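Local atomic coordinates of DyP-type peroxidase (Pleurotus ostreatus PC15, PDB entry 6FSK), a protein that uses a heme b cofactor to carry out peroxidase chemistry as a dye-decolorizing enzyme, and probably also oxidises Mn(II). Residues A[91-96]-A[229-234]; A[215-220]-A[236-241]. The protein carries 1 engineered substitution. One frame throughout, in Å; residues are numbered along the deposited sequence.

Contact 1. Residues A[91-96]-A[229-234]; sequences DDLSDN and ARPDWA
The backbone oxygen of L93 is gripped by two nitrogens of one arginine. R230 NE reaches L93 O at 2.8 Å, approaching from above the carbonyl plane, and R230 NH2 adds a weak bond to the same oxygen. A further weak bond joins R230 NH2 to S94 O. The long, extended arginine chain suits this place because it carries several donors to two consecutive carbonyls of an irregular loop; its NH1 turns to D224 in a salt bridge and to S387 O. The loop is braced from within by an Asx turn, in which D92 OD1 accepts from S94 N at 2.9 Å.

At the other end of the contact W233 NE1 donates to D91 OD2 at 2.8 Å. W233 CG lies between the backbone N and the carbonyl carbon (chi1 71°), which brings NE1 to D91. The oxygen lies almost in the indole plane, but the N-H meets the carboxylate from above its plane, the two planes being 60° apart. Indole suits the site by joining this edge donor to apolar surface: P231 CG sits 3.6 Å above one face, offset toward its rim, and also touches D91 CB at 3.7 Å. The branched end of L93 serves several apolar neighbours at once, CD2 touching P231 CG (3.8 Å), W233 CZ2 and A234 CB. A water bonded to both D92 O and A229 O bridges the backbones.

D95 caps the N terminus of helix 96-100 by accepting from F98 N. Beyond the two loops, L93 and A234 rest on F471 of strand 462-472, R230 on F239 of strand 238-247, and W233 on helix 475-481.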
loop_
_atom_site.group_PDB
_atom_site.type_symbol
_atom_site.label_atom_id
_atom_site.label_comp_id
_atom_site.label_asym_id
_atom_site.label_seq_id
_atom_site.Cartn_x
_atom_site.Cartn_y
_atom_site.Cartn_z
ATOM N N ASP A 91 24.081 -9.981 5.611
ATOM C CA ASP A 91 24.268 -9.500 4.249
ATOM C C ASP A 91 23.493 -8.214 4.033
ATOM O O ASP A 91 22.304 -8.139 4.398
ATOM C CB ASP A 91 23.744 -10.501 3.271
ATOM C CG ASP A 91 24.239 -11.888 3.514
ATOM O OD1 ASP A 91 25.401 -12.132 3.171
ATOM O OD2 ASP A 91 23.491 -12.678 4.150
ATOM N N ASP A 92 24.133 -7.241 3.426
ATOM C CA ASP A 92 23.482 -5.967 3.085
ATOM C C ASP A 92 22.485 -6.243 1.951
ATOM O O ASP A 92 22.817 -6.859 0.955
ATOM C CB ASP A 92 24.593 -4.940 2.756
ATOM C CG ASP A 92 24.099 -3.560 2.485
ATOM O OD1 ASP A 92 22.911 -3.374 2.306
ATOM O OD2 ASP A 92 24.925 -2.600 2.467
ATOM N N LEU A 93 21.221 -5.815 2.130
ATOM C CA LEU A 93 20.218 -6.001 1.048
ATOM C C LEU A 93 20.071 -4.801 0.132
ATOM O O LEU A 93 19.148 -4.780 -0.731
ATOM C CB LEU A 93 18.884 -6.438 1.661
ATOM C CG LEU A 93 18.727 -7.749 2.414
ATOM C CD1 LEU A 93 17.319 -8.044 2.837
ATOM C CD2 LEU A 93 19.341 -8.913 1.586
ATOM N N SER A 94 20.916 -3.777 0.278
ATOM C CA SER A 94 20.949 -2.604 -0.616
ATOM C C SER A 94 19.599 -1.856 -0.638
ATOM O O SER A 94 19.065 -1.560 -1.684
ATOM C CB SER A 94 21.332 -3.135 -2.018
ATOM O OG SER A 94 21.875 -2.057 -2.723
ATOM N N ASP A 95 19.032 -1.643 0.556
ATOM C CA ASP A 95 17.871 -0.744 0.664
ATOM C C ASP A 95 18.026 0.064 1.944
ATOM O O ASP A 95 18.000 -0.480 3.086
ATOM C CB ASP A 95 16.615 -1.534 0.669
ATOM C CG ASP A 95 15.419 -0.663 0.598
ATOM O OD1 ASP A 95 14.898 -0.141 1.609
ATOM O OD2 ASP A 95 14.988 -0.427 -0.555
ATOM N N ASN A 96 18.267 1.328 1.763
ATOM C CA ASN A 96 18.573 2.226 2.860
ATOM C C ASN A 96 17.378 2.334 3.823
ATOM O O ASN A 96 17.553 2.323 5.022
ATOM C CB ASN A 96 18.870 3.602 2.337
ATOM C CG ASN A 96 20.090 3.667 1.486
ATOM O OD1 ASN A 96 20.096 4.360 0.424
ATOM N ND2 ASN A 96 21.107 2.946 1.891
ATOM N N ALA A 229 24.657 -6.635 -6.202
ATOM C CA ALA A 229 24.967 -6.254 -4.867
ATOM C C ALA A 229 24.276 -7.120 -3.820
ATOM O O ALA A 229 24.673 -7.068 -2.643
ATOM C CB ALA A 229 24.623 -4.788 -4.629
ATOM N N ARG A 230 23.278 -7.916 -4.192
ATOM C CA ARG A 230 22.484 -8.584 -3.227
ATOM C C ARG A 230 22.921 -10.067 -3.087
ATOM O O ARG A 230 23.384 -10.674 -4.072
ATOM C CB ARG A 230 21.010 -8.488 -3.705
ATOM C CG ARG A 230 20.473 -7.075 -3.421
ATOM C CD ARG A 230 19.056 -6.908 -3.913
ATOM N NE ARG A 230 18.529 -5.666 -3.359
ATOM C CZ ARG A 230 17.413 -5.016 -3.750
ATOM N NH1 ARG A 230 16.675 -5.492 -4.754
ATOM N NH2 ARG A 230 17.059 -3.909 -3.082
ATOM N N PRO A 231 22.724 -10.669 -1.922
ATOM C CA PRO A 231 23.112 -12.060 -1.729
ATOM C C PRO A 231 22.241 -13.010 -2.388
ATOM O O PRO A 231 21.065 -12.713 -2.640
ATOM C CB PRO A 231 23.065 -12.196 -0.193
ATOM C CG PRO A 231 21.878 -11.312 0.166
ATOM C CD PRO A 231 22.092 -10.122 -0.689
ATOM N N ASP A 232 22.782 -14.172 -2.777
ATOM C CA ASP A 232 21.986 -15.153 -3.476
ATOM C C ASP A 232 20.689 -15.529 -2.731
ATOM O O ASP A 232 19.659 -15.805 -3.340
ATOM C CB ASP A 232 22.822 -16.430 -3.724
ATOM C CG ASP A 232 23.771 -16.272 -4.917
ATOM O OD1 ASP A 232 23.634 -15.285 -5.678
ATOM O OD2 ASP A 232 24.642 -17.147 -5.079
ATOM N N TRP A 233 20.695 -15.569 -1.408
ATOM C CA TRP A 233 19.523 -15.974 -0.695
ATOM C C TRP A 233 18.324 -15.003 -0.890
ATOM O O TRP A 233 17.158 -15.409 -0.690
ATOM C CB TRP A 233 19.812 -16.195 0.820
ATOM C CG TRP A 233 20.077 -15.015 1.688
ATOM C CD1 TRP A 233 21.271 -14.591 2.148
ATOM C CD2 TRP A 233 19.113 -14.119 2.242
ATOM N NE1 TRP A 233 21.124 -13.486 2.928
ATOM C CE2 TRP A 233 19.804 -13.188 3.015
ATOM C CE3 TRP A 233 17.737 -14.044 2.189
ATOM C CZ2 TRP A 233 19.148 -12.167 3.690
ATOM C CZ3 TRP A 233 17.106 -13.067 2.878
ATOM C CH2 TRP A 233 17.819 -12.127 3.600
ATOM N N ALA A 234 18.643 -13.772 -1.259
ATOM C CA ALA A 234 17.627 -12.722 -1.439
ATOM C C ALA A 234 16.852 -12.924 -2.720
ATOM O O ALA A 234 15.753 -12.365 -2.890
ATOM C CB ALA A 234 18.243 -11.347 -1.396
HETATM O O HOH W 1 24.952 -8.162 0.029
#

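Contact 2. Residues A[215-220]-A[236-241]; sequences GFILAK and DGSFLT
S238 holds OG anti to its own nitrogen (chi1 -174°), which swings the hydroxyl across to the carbonyl of I217, while L218, with CG beside its backbone N (chi1 -63°), lays CD1 beside the carboxylate of D236 and CD2 beside its backbone oxygen. The site lies where strand 238-247 enters the large antiparallel sheet shared by the two ferredoxin-like halves of the DyP-type peroxidase fold. S238 OG donates to I217 O at 2.7 Å, a short bond with the hydroxyl tilted 20° from the carbonyl plane; S386 O, at the end of the neighbouring strand 379-386, makes at most a weak, secondary approach to the same hydroxyl. Serine suits the place because its small hydroxyl reaches a main-chain oxygen in a buried setting. With an alanine in place of S238, I217 O would probably lose its hydroxyl donor, and across this contact the loop would be held to the strand start by backbone bonds alone.

Two backbone bonds hold the rest: A219 N to G237 O at 2.8 Å, and D236 N to A219 O at 2.9 Å. A219 therefore both gives and receives, and its methyl is small enough to lie 3.8 Å from G237 O. D236 adopts positive phi (73°), a left-handed conformation that aspartate tolerates better than a beta-branched residue would. Its carboxylate lies close to that of E221, a pairing that may raise the affinity of one of them for a proton. L218 CD1 lies 3.9 Å from D236 OD1. The oxygen of G237 also receives a CA-H contact, L218 CA standing 3.4 Å from G237 O.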
loop_
_atom_site.group_PDB
_atom_site.type_symbol
_atom_site.label_atom_id
_atom_site.label_comp_id
_atom_site.label_asym_id
_atom_site.label_seq_id
_atom_site.Cartn_x
_atom_site.Cartn_y
_atom_site.Cartn_z
ATOM N N GLY A 215 11.927 -8.273 -11.677
ATOM C CA GLY A 215 12.910 -7.726 -10.769
ATOM C C GLY A 215 12.608 -6.381 -10.184
ATOM O O GLY A 215 13.336 -5.934 -9.299
ATOM N N PHE A 216 11.508 -5.732 -10.617
ATOM C CA PHE A 216 11.031 -4.507 -9.918
ATOM C C PHE A 216 10.200 -4.916 -8.679
ATOM O O PHE A 216 9.938 -4.033 -7.858
ATOM C CB PHE A 216 10.223 -3.654 -10.878
ATOM C CG PHE A 216 11.090 -3.027 -11.923
ATOM C CD1 PHE A 216 12.080 -2.103 -11.599
ATOM C CD2 PHE A 216 10.992 -3.426 -13.254
ATOM C CE1 PHE A 216 12.942 -1.571 -12.574
ATOM C CE2 PHE A 216 11.857 -2.879 -14.168
ATOM C CZ PHE A 216 12.854 -1.994 -13.863
ATOM N N ILE A 217 9.861 -6.192 -8.566
ATOM C CA ILE A 217 9.060 -6.713 -7.420
ATOM C C ILE A 217 9.858 -7.700 -6.618
ATOM O O ILE A 217 9.788 -7.665 -5.371
ATOM C CB ILE A 217 7.730 -7.358 -7.880
ATOM C CG1 ILE A 217 6.871 -6.377 -8.724
ATOM C CG2 ILE A 217 6.910 -7.969 -6.699
ATOM C CD1 ILE A 217 6.463 -5.067 -8.013
ATOM N N LEU A 218 10.596 -8.594 -7.285
ATOM C CA LEU A 218 11.350 -9.633 -6.670
ATOM C C LEU A 218 12.795 -9.356 -6.781
ATOM O O LEU A 218 13.292 -9.129 -7.872
ATOM C CB LEU A 218 11.017 -10.926 -7.382
ATOM C CG LEU A 218 9.609 -11.489 -7.373
ATOM C CD1 LEU A 218 9.447 -12.649 -8.385
ATOM C CD2 LEU A 218 9.233 -11.938 -5.996
ATOM N N ALA A 219 13.552 -9.458 -5.674
ATOM C CA ALA A 219 14.982 -9.286 -5.734
ATOM C C ALA A 219 15.688 -10.359 -6.609
ATOM O O ALA A 219 15.264 -11.517 -6.640
ATOM C CB ALA A 219 15.572 -9.339 -4.346
ATOM N N LYS A 220 16.685 -9.837 -7.318
ATOM C CA LYS A 220 17.575 -10.619 -8.194
ATOM C C LYS A 220 16.857 -11.338 -9.309
ATOM O O LYS A 220 17.312 -12.374 -9.779
ATOM C CB LYS A 220 18.376 -11.627 -7.379
ATOM C CG LYS A 220 19.200 -10.981 -6.282
ATOM C CD LYS A 220 20.183 -11.912 -5.586
ATOM C CE LYS A 220 21.174 -12.568 -6.539
ATOM N NZ LYS A 220 22.456 -11.869 -6.632
ATOM N N ASP A 236 14.158 -13.798 -5.177
ATOM C CA ASP A 236 12.745 -14.153 -5.134
ATOM C C ASP A 236 12.115 -13.794 -3.749
ATOM O O ASP A 236 11.021 -14.248 -3.526
ATOM C CB ASP A 236 12.424 -15.580 -5.484
ATOM C CG ASP A 236 12.585 -15.858 -6.987
ATOM O OD1 ASP A 236 12.561 -14.870 -7.747
ATOM O OD2 ASP A 236 12.764 -17.056 -7.379
ATOM N N GLY A 237 12.793 -12.969 -2.996
ATOM C CA GLY A 237 12.161 -12.233 -1.853
ATOM C C GLY A 237 11.683 -10.859 -2.351
ATOM O O GLY A 237 12.023 -10.375 -3.459
ATOM N N SER A 238 10.868 -10.225 -1.523
ATOM C CA SER A 238 10.373 -8.878 -1.854
ATOM C C SER A 238 10.289 -8.087 -0.530
ATOM O O SER A 238 10.104 -8.674 0.521
ATOM C CB SER A 238 9.022 -9.006 -2.502
ATOM O OG SER A 238 8.542 -7.719 -2.968
ATOM N N PHE A 239 10.367 -6.786 -0.620
ATOM C CA PHE A 239 10.241 -5.870 0.520
ATOM C C PHE A 239 8.782 -5.566 0.742
ATOM O O PHE A 239 8.059 -5.102 -0.145
ATOM C CB PHE A 239 11.014 -4.585 0.340
ATOM C CG PHE A 239 12.508 -4.740 0.300
ATOM C CD1 PHE A 239 13.217 -4.756 1.460
ATOM C CD2 PHE A 239 13.210 -4.918 -0.887
ATOM C CE1 PHE A 239 14.557 -4.923 1.486
ATOM C CE2 PHE A 239 14.569 -5.142 -0.868
ATOM C CZ PHE A 239 15.253 -5.071 0.326
ATOM N N LEU A 240 8.349 -5.869 1.966
ATOM C CA LEU A 240 6.997 -5.651 2.471
ATOM C C LEU A 240 7.041 -4.376 3.315
ATOM O O LEU A 240 7.638 -4.381 4.425
ATOM C CB LEU A 240 6.588 -6.825 3.350
ATOM C CG LEU A 240 5.145 -6.950 3.758
ATOM C CD1 LEU A 240 4.833 -8.299 4.378
ATOM C CD2 LEU A 240 4.694 -5.842 4.701
ATOM N N THR A 241 6.375 -3.326 2.876
ATOM C CA THR A 241 6.128 -2.121 3.715
ATOM C C THR A 241 4.785 -2.253 4.377
ATOM O O THR A 241 3.777 -2.431 3.707
ATOM C CB THR A 241 6.195 -0.854 2.845
ATOM O OG1 THR A 241 7.526 -0.660 2.371
ATOM C CG2 THR A 241 5.778 0.358 3.717
#

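From the N terminus the chain first lays down 91-96, in the loop before helix 96-100, then returns much later with 215-220, 229-234 and 236-241. Contact 1 closes a long loop, with 132 residues between its segments, and joins the N-terminal part of the DyP fold to the C-terminal part. Contact 2 closes a short loop of 15 intervening residues wholly within the C-terminal part. Because 229-234 falls between the segments of contact 2, the two closures cross. They also touch: K220 NZ lies 3.0 Å from R230 O, a probable hydrogen bond, and A234 O packs against A219 CB. Together they tie the loop before strand 238-247 both to that strand and to the N-terminal half.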